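Local coordinates for ABC transporter substrate-binding protein (Staphylococcus aureus subsp. aureus NCTC 8325, PDB 3UN6) that probably serves as the ligand-binding component of an ABC-type import system, and binds zinc, at residues Ile107-Leu112 / Val222-Gly227; Ile286-Tyr291 / Pro307-Phe312. All coordinates share one frame; numbering follows the deposited sequence.

Contact 1. Residues Ile107-Leu112 / Val222-Gly227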
ATOM      1  N   ILE A 107       1.884 -17.533  -0.467  1.00 28.14           N
ATOM      2  CA  ILE A 107       2.188 -16.375  -1.323  1.00 26.83           C
ATOM      3  C   ILE A 107       3.658 -15.974  -1.387  1.00 28.49           C
ATOM      4  O   ILE A 107       4.460 -16.352  -0.533  1.00 30.60           O
ATOM      5  CB  ILE A 107       1.337 -15.119  -0.941  1.00 26.30           C
ATOM      6  CG1 ILE A 107       1.592 -14.678   0.506  1.00 25.49           C
ATOM      7  CG2 ILE A 107      -0.135 -15.402  -1.137  1.00 22.86           C
ATOM      8  CD1 ILE A 107       0.830 -13.418   0.930  1.00 24.57           C
ATOM      9  N   LYS A 108       3.987 -15.211  -2.433  1.00 27.06           N
ATOM     10  CA  LYS A 108       5.313 -14.648  -2.665  1.00 26.35           C
ATOM     11  C   LYS A 108       5.131 -13.224  -3.186  1.00 23.60           C
ATOM     12  O   LYS A 108       4.234 -12.973  -4.015  1.00 21.54           O
ATOM     13  CB  LYS A 108       6.064 -15.444  -3.716  1.00 27.29           C
ATOM     14  CG  LYS A 108       6.595 -16.831  -3.279  1.00 32.85           C
ATOM     15  CD  LYS A 108       7.898 -16.731  -2.511  1.00 35.38           C
ATOM     16  CE  LYS A 108       8.554 -18.079  -2.350  1.00 38.71           C
ATOM     17  NZ  LYS A 108      10.023 -17.934  -2.017  1.00 44.36           N
ATOM     18  N   ALA A 109       5.939 -12.299  -2.675  1.00 22.15           N
ATOM     19  CA  ALA A 109       5.950 -10.905  -3.137  1.00 20.71           C
ATOM     20  C   ALA A 109       6.861 -10.879  -4.352  1.00 21.43           C
ATOM     21  O   ALA A 109       7.950 -11.489  -4.337  1.00 21.51           O
ATOM     22  CB  ALA A 109       6.496  -9.974  -2.088  1.00 23.21           C
ATOM     23  N   VAL A 110       6.412 -10.209  -5.398  1.00 19.97           N
ATOM     24  CA  VAL A 110       7.151 -10.169  -6.667  1.00 21.32           C
ATOM     25  C   VAL A 110       7.599  -8.782  -7.039  1.00 21.99           C
ATOM     26  O   VAL A 110       8.598  -8.624  -7.762  1.00 24.49           O
ATOM     27  CB  VAL A 110       6.331 -10.831  -7.799  1.00 22.06           C
ATOM     28  CG1 VAL A 110       6.044 -12.290  -7.422  1.00 23.13           C
ATOM     29  CG2 VAL A 110       5.026 -10.067  -8.095  1.00 23.29           C
ATOM     30  N   ALA A 111       6.912  -7.766  -6.525  1.00 21.70           N
ATOM     31  CA  ALA A 111       7.291  -6.382  -6.815  1.00 22.09           C
ATOM     32  C   ALA A 111       6.590  -5.403  -5.900  1.00 21.99           C
ATOM     33  O   ALA A 111       5.578  -5.730  -5.273  1.00 21.26           O
ATOM     34  CB  ALA A 111       6.973  -6.043  -8.277  1.00 21.87           C
ATOM     35  N   LEU A 112       7.111  -4.188  -5.832  1.00 21.00           N
ATOM     36  CA  LEU A 112       6.433  -3.133  -5.058  1.00 21.74           C
ATOM     37  C   LEU A 112       5.224  -2.622  -5.852  1.00 21.42           C
ATOM     38  O   LEU A 112       5.183  -2.747  -7.070  1.00 22.77           O
ATOM     39  CB  LEU A 112       7.384  -1.950  -4.845  1.00 20.91           C
ATOM     40  CG  LEU A 112       8.668  -2.184  -4.061  1.00 21.32           C
ATOM     41  CD1 LEU A 112       9.542  -0.923  -4.135  1.00 19.69           C
ATOM     42  CD2 LEU A 112       8.339  -2.593  -2.593  1.00 19.30           C
ATOM     43  N   VAL A 222       2.859  -4.232  -1.702  1.00 20.50           N
ATOM     44  CA  VAL A 222       3.568  -5.093  -2.662  1.00 19.73           C
ATOM     45  C   VAL A 222       2.559  -5.914  -3.470  1.00 20.83           C
ATOM     46  O   VAL A 222       1.431  -6.159  -3.023  1.00 19.30           O
ATOM     47  CB  VAL A 222       4.511  -6.129  -1.935  1.00 20.45           C
ATOM     48  CG1 VAL A 222       5.786  -5.460  -1.443  1.00 18.45           C
ATOM     49  CG2 VAL A 222       3.761  -6.844  -0.818  1.00 20.35           C
ATOM     50  N   LEU A 223       2.962  -6.302  -4.675  1.00 22.51           N
ATOM     51  CA  LEU A 223       2.192  -7.233  -5.479  1.00 21.09           C
ATOM     52  C   LEU A 223       2.641  -8.620  -5.037  1.00 21.88           C
ATOM     53  O   LEU A 223       3.855  -8.957  -5.125  1.00 20.92           O
ATOM     54  CB  LEU A 223       2.486  -7.070  -6.960  1.00 21.60           C
ATOM     55  CG  LEU A 223       1.833  -8.098  -7.907  1.00 22.89           C
ATOM     56  CD1 LEU A 223       0.344  -8.016  -7.854  1.00 18.09           C
ATOM     57  CD2 LEU A 223       2.333  -7.877  -9.352  1.00 21.23           C
ATOM     58  N   VAL A 224       1.691  -9.395  -4.516  1.00 20.66           N
ATOM     59  CA  VAL A 224       1.945 -10.767  -4.134  1.00 21.85           C
ATOM     60  C   VAL A 224       1.116 -11.686  -5.026  1.00 22.14           C
ATOM     61  O   VAL A 224       0.018 -11.312  -5.472  1.00 21.01           O
ATOM     62  CB  VAL A 224       1.581 -11.040  -2.686  1.00 23.88           C
ATOM     63  CG1 VAL A 224       2.368 -10.103  -1.770  1.00 21.06           C
ATOM     64  CG2 VAL A 224       0.077 -10.870  -2.456  1.00 21.77           C
ATOM     65  N   LEU A 225       1.653 -12.875  -5.299  1.00 20.48           N
ATOM     66  CA  LEU A 225       0.963 -13.870  -6.089  1.00 21.10           C
ATOM     67  C   LEU A 225       0.933 -15.133  -5.322  1.00 23.55           C
ATOM     68  O   LEU A 225       1.886 -15.438  -4.587  1.00 23.44           O
ATOM     69  CB  LEU A 225       1.708 -14.137  -7.403  1.00 21.87           C
ATOM     70  CG  LEU A 225       1.825 -12.939  -8.344  1.00 24.87           C
ATOM     71  CD1 LEU A 225       2.717 -13.260  -9.540  1.00 27.49           C
ATOM     72  CD2 LEU A 225       0.454 -12.472  -8.801  1.00 25.33           C
ATOM     73  N   ARG A 226      -0.160 -15.882  -5.475  1.00 25.25           N
ATOM     74  CA  ARG A 226      -0.254 -17.185  -4.856  1.00 25.68           C
ATOM     75  C   ARG A 226       0.792 -18.092  -5.503  1.00 27.69           C
ATOM     76  O   ARG A 226       1.058 -17.997  -6.696  1.00 27.75           O
ATOM     77  CB  ARG A 226      -1.678 -17.768  -4.975  1.00 27.09           C
ATOM     78  CG  ARG A 226      -2.700 -17.147  -4.012  1.00 24.25           C
ATOM     79  CD  ARG A 226      -4.098 -17.774  -4.148  1.00 22.38           C
ATOM     80  NE  ARG A 226      -4.109 -19.225  -3.924  1.00 26.13           N
ATOM     81  CZ  ARG A 226      -4.247 -19.824  -2.740  1.00 29.62           C
ATOM     82  NH1 ARG A 226      -4.385 -19.125  -1.623  1.00 27.13           N
ATOM     83  NH2 ARG A 226      -4.249 -21.143  -2.676  1.00 33.22           N
ATOM     84  N   GLY A 227       1.379 -18.973  -4.696  1.00 29.64           N
ATOM     85  CA  GLY A 227       2.449 -19.873  -5.130  1.00 30.71           C
ATOM     86  C   GLY A 227       2.187 -20.734  -6.345  1.00 32.55           C
ATOM     87  O   GLY A 227       3.106 -20.995  -7.118  1.00 33.36           O
TER
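Leu-223 swings CG opposite its own backbone N (chi1 174°), while the chi1 of Val-110 (-60°) sets CG1 opposite the carbonyl carbon and leaves CG2 between N and that carbon; together these turns set CG2 of Val-110 3.7 Å from CD2 of Leu-223. The other branch of Val-110, CG1, lies 4.1 Å from CD1 of Leu-225, whose side chain runs roughly perpendicular to it. Val-110 thus rests against two leucines, and Phe-240 of helix 234-250 packs on both of them. On the opposite face of the strands, Ala-109 CB meets Val-224 CG1 at 4.1 Å, and Leu-82 of helix 75-83 also touches Val-224. The backbones are joined by a reciprocal pair of bonds: Lys-108 N to Leu-225 O (3.0 Å) and Leu-225 N to Lys-108 O (2.9 Å). Further along, Val-110 N reaches Leu-223 O at 2.9 Å in an almost straight bond (174° at the hydrogen), and Leu-223 N returns one to Ala-111 O at 2.7 Å. Val-110 and Ala-111 therefore both face Leu-223, and the register slips by one where the chain turns a corner. This is a classic beta bulge in an antiparallel pair, here at the 108-110 edge of the five-stranded mixed sheet of a periplasmic-binding-protein-like fold.

Contact 2. Residues Ile286-Tyr291 / Pro307-Phe312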
ATOM      1  N   ILE A 286      11.716  -5.128  -5.375  1.00 23.54           N
ATOM      2  CA  ILE A 286      11.724  -5.226  -3.925  1.00 23.95           C
ATOM      3  C   ILE A 286      13.190  -5.473  -3.555  1.00 25.06           C
ATOM      4  O   ILE A 286      13.701  -6.585  -3.684  1.00 27.80           O
ATOM      5  CB  ILE A 286      10.890  -6.386  -3.395  1.00 24.18           C
ATOM      6  CG1 ILE A 286       9.402  -6.186  -3.736  1.00 24.60           C
ATOM      7  CG2 ILE A 286      11.073  -6.483  -1.891  1.00 22.99           C
ATOM      8  CD1 ILE A 286       8.498  -7.367  -3.271  1.00 22.13           C
ATOM      9  N   LYS A 287      13.879  -4.433  -3.145  1.00 24.72           N
ATOM     10  CA  LYS A 287      15.293  -4.556  -2.851  1.00 26.66           C
ATOM     11  C   LYS A 287      15.533  -5.120  -1.465  1.00 25.59           C
ATOM     12  O   LYS A 287      14.752  -4.866  -0.526  1.00 26.37           O
ATOM     13  CB  LYS A 287      16.004  -3.215  -3.019  1.00 27.23           C
ATOM     14  CG  LYS A 287      15.959  -2.682  -4.430  1.00 30.77           C
ATOM     15  CD  LYS A 287      16.726  -1.399  -4.529  1.00 36.71           C
ATOM     16  CE  LYS A 287      16.464  -0.686  -5.833  1.00 40.42           C
ATOM     17  NZ  LYS A 287      17.277   0.579  -5.902  1.00 45.13           N
ATOM     18  N   PRO A 288      16.589  -5.919  -1.328  1.00 26.94           N
ATOM     19  CA  PRO A 288      16.905  -6.479  -0.021  1.00 26.72           C
ATOM     20  C   PRO A 288      17.019  -5.403   1.072  1.00 28.15           C
ATOM     21  O   PRO A 288      16.505  -5.576   2.186  1.00 26.85           O
ATOM     22  CB  PRO A 288      18.261  -7.142  -0.251  1.00 28.97           C
ATOM     23  CG  PRO A 288      18.232  -7.563  -1.705  1.00 29.30           C
ATOM     24  CD  PRO A 288      17.435  -6.477  -2.405  1.00 26.54           C
ATOM     25  N   SER A 289      17.653  -4.283   0.749  1.00 28.34           N
ATOM     26  CA  SER A 289      17.845  -3.218   1.727  1.00 29.55           C
ATOM     27  C   SER A 289      16.506  -2.660   2.211  1.00 28.74           C
ATOM     28  O   SER A 289      16.283  -2.469   3.419  1.00 27.74           O
ATOM     29  CB  SER A 289      18.734  -2.110   1.128  1.00 31.29           C
ATOM     30  OG  SER A 289      18.136  -1.585  -0.054  1.00 34.15           O
ATOM     31  N   GLY A 290      15.600  -2.411   1.271  1.00 28.07           N
ATOM     32  CA  GLY A 290      14.277  -1.910   1.626  1.00 26.61           C
ATOM     33  C   GLY A 290      13.497  -2.931   2.424  1.00 26.36           C
ATOM     34  O   GLY A 290      12.780  -2.586   3.383  1.00 27.22           O
ATOM     35  N   TYR A 291      13.620  -4.195   2.040  1.00 25.96           N
ATOM     36  CA  TYR A 291      12.925  -5.264   2.760  1.00 26.03           C
ATOM     37  C   TYR A 291      13.491  -5.399   4.190  1.00 27.09           C
ATOM     38  O   TYR A 291      12.750  -5.576   5.177  1.00 25.04           O
ATOM     39  CB  TYR A 291      13.023  -6.599   2.001  1.00 26.12           C
ATOM     40  CG  TYR A 291      12.287  -7.700   2.699  1.00 25.94           C
ATOM     41  CD1 TYR A 291      12.950  -8.641   3.479  1.00 23.52           C
ATOM     42  CD2 TYR A 291      10.902  -7.779   2.614  1.00 29.10           C
ATOM     43  CE1 TYR A 291      12.232  -9.659   4.153  1.00 21.66           C
ATOM     44  CE2 TYR A 291      10.206  -8.752   3.276  1.00 26.91           C
ATOM     45  CZ  TYR A 291      10.872  -9.695   4.041  1.00 25.59           C
ATOM     46  OH  TYR A 291      10.131 -10.670   4.678  1.00 26.53           O
ATOM     47  N   PRO A 307       9.459 -13.160   8.061  1.00 31.80           N
ATOM     48  CA  PRO A 307      10.094 -14.157   7.227  1.00 31.01           C
ATOM     49  C   PRO A 307      11.328 -13.567   6.526  1.00 31.54           C
ATOM     50  O   PRO A 307      11.389 -12.357   6.273  1.00 31.40           O
ATOM     51  CB  PRO A 307       8.999 -14.506   6.223  1.00 31.00           C
ATOM     52  CG  PRO A 307       8.211 -13.283   6.099  1.00 31.34           C
ATOM     53  CD  PRO A 307       8.216 -12.656   7.460  1.00 31.10           C
ATOM     54  N   ALA A 308      12.309 -14.416   6.237  1.00 31.19           N
ATOM     55  CA  ALA A 308      13.516 -13.988   5.533  1.00 30.81           C
ATOM     56  C   ALA A 308      13.190 -13.590   4.088  1.00 28.34           C
ATOM     57  O   ALA A 308      12.213 -14.049   3.520  1.00 27.12           O
ATOM     58  CB  ALA A 308      14.549 -15.124   5.541  1.00 31.00           C
ATOM     59  N   TYR A 309      14.038 -12.760   3.495  1.00 27.43           N
ATOM     60  CA  TYR A 309      13.871 -12.324   2.107  1.00 27.46           C
ATOM     61  C   TYR A 309      13.595 -13.484   1.120  1.00 27.82           C
ATOM     62  O   TYR A 309      12.608 -13.452   0.355  1.00 25.72           O
ATOM     63  CB  TYR A 309      15.103 -11.524   1.673  1.00 27.15           C
ATOM     64  CG  TYR A 309      14.959 -10.853   0.337  1.00 26.11           C
ATOM     65  CD1 TYR A 309      14.446  -9.572   0.231  1.00 28.30           C
ATOM     66  CD2 TYR A 309      15.349 -11.488  -0.807  1.00 26.08           C
ATOM     67  CE1 TYR A 309      14.321  -8.955  -0.998  1.00 28.07           C
ATOM     68  CE2 TYR A 309      15.229 -10.893  -2.036  1.00 29.26           C
ATOM     69  CZ  TYR A 309      14.714  -9.631  -2.129  1.00 30.83           C
ATOM     70  OH  TYR A 309      14.611  -9.059  -3.359  1.00 24.96           O
ATOM     71  N   ASP A 310      14.441 -14.513   1.148  1.00 28.85           N
ATOM     72  CA  ASP A 310      14.296 -15.665   0.234  1.00 29.61           C
ATOM     73  C   ASP A 310      13.028 -16.506   0.473  1.00 31.00           C
ATOM     74  O   ASP A 310      12.602 -17.244  -0.401  1.00 31.78           O
ATOM     75  CB  ASP A 310      15.544 -16.545   0.267  1.00 30.23           C
ATOM     76  CG  ASP A 310      16.744 -15.884  -0.409  1.00 30.95           C
ATOM     77  OD1 ASP A 310      16.535 -14.988  -1.249  1.00 28.35           O
ATOM     78  OD2 ASP A 310      17.891 -16.267  -0.128  1.00 30.60           O
ATOM     79  N   ASP A 311      12.414 -16.387   1.636  1.00 31.63           N
ATOM     80  CA  ASP A 311      11.203 -17.132   1.896  1.00 32.97           C
ATOM     81  C   ASP A 311       9.959 -16.369   1.493  1.00 32.65           C
ATOM     82  O   ASP A 311       8.925 -16.981   1.224  1.00 33.26           O
ATOM     83  CB  ASP A 311      11.112 -17.481   3.366  1.00 34.49           C
ATOM     84  CG  ASP A 311      12.210 -18.430   3.805  1.00 39.03           C
ATOM     85  OD1 ASP A 311      12.597 -19.313   2.997  1.00 43.75           O
ATOM     86  OD2 ASP A 311      12.679 -18.296   4.959  1.00 42.94           O
ATOM     87  N   PHE A 312      10.055 -15.040   1.447  1.00 30.34           N
ATOM     88  CA  PHE A 312       8.899 -14.184   1.152  1.00 28.49           C
ATOM     89  C   PHE A 312       8.943 -13.606  -0.257  1.00 27.52           C
ATOM     90  O   PHE A 312       7.945 -13.599  -0.969  1.00 25.60           O
ATOM     91  CB  PHE A 312       8.867 -13.059   2.196  1.00 28.81           C
ATOM     92  CG  PHE A 312       7.755 -12.067   2.020  1.00 28.17           C
ATOM     93  CD1 PHE A 312       6.430 -12.432   2.237  1.00 30.68           C
ATOM     94  CD2 PHE A 312       8.031 -10.760   1.689  1.00 29.20           C
ATOM     95  CE1 PHE A 312       5.411 -11.518   2.077  1.00 30.54           C
ATOM     96  CE2 PHE A 312       7.008  -9.838   1.539  1.00 27.98           C
ATOM     97  CZ  PHE A 312       5.707 -10.212   1.730  1.00 26.78           C
TER
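Tyr-291 and Tyr-309 each send a hydroxyl across to a backbone carbonyl of the other segment. Tyr-309 OH donates to Ile-286 O at 2.7 Å, nearly in line with the carbonyl bond. Tyr-291 OH donates to Pro-307 O at 2.6 Å, but from above the carbonyl plane, 39° out of it. Between these two bonds the rings meet as an offset edge-to-face pair: the edge of Tyr-309 points at the face of Tyr-291, with centroids 5.6 Å apart and planes at 77°. CD1 of Tyr-309 comes to 3.7 Å from CD1 of Tyr-291.

Phe-312 completes the aromatic cluster differently. It meets Tyr-291 rim to rim, CD2 of Phe-312 lying 3.4 Å from CE2 of Tyr-291, and neither ring sits over the other. Pro-288 lays its CG over one face of Tyr-309, off toward the rim, so that ring is held by a proline on its face and by a hydrogen bond at its tip.

Both tyrosines extend CG opposite the backbone N (chi1 -178° for Tyr-291), which carries each hydroxyl across to the other segment. Behind them stand two helix starts: Lys-287 is the N-cap residue of helix 288-300, and its O accepts from Tyr-291 N; Ala-308 is the N-cap of helix 309-312, and its O receives both Asp-311 N and Phe-312 N. Met-98 of helix 94-102 packs against Tyr-291, Pro-307 and Phe-312, while Ile-286 and Phe-312 reach down to Ala-109 on strand 108-110.

How the contacts relate
From the N terminus, the chain lays down three strands of the five-stranded sheet before reaching 107-112, leaves that sheet by the corner at Ala-111, and builds the strands of the other sheet and the helices between them before returning as 222-227. Contact 1 closes that loop of 109 residues. Contact 2 follows in series, closing a short loop of 15 residues that includes most of helix 288-300; the loops neither nest nor cross. In space the two meet, with centres about 11 Å apart. Ala-109 N probably hydrogen-bonds Phe-312 O (2.9 Å), and Ala-109 CB packs on Ile-286 CD1 at 3.5 Å. The late helical segments of contact 2 are thereby tied to the sheet edge at strand 108-110.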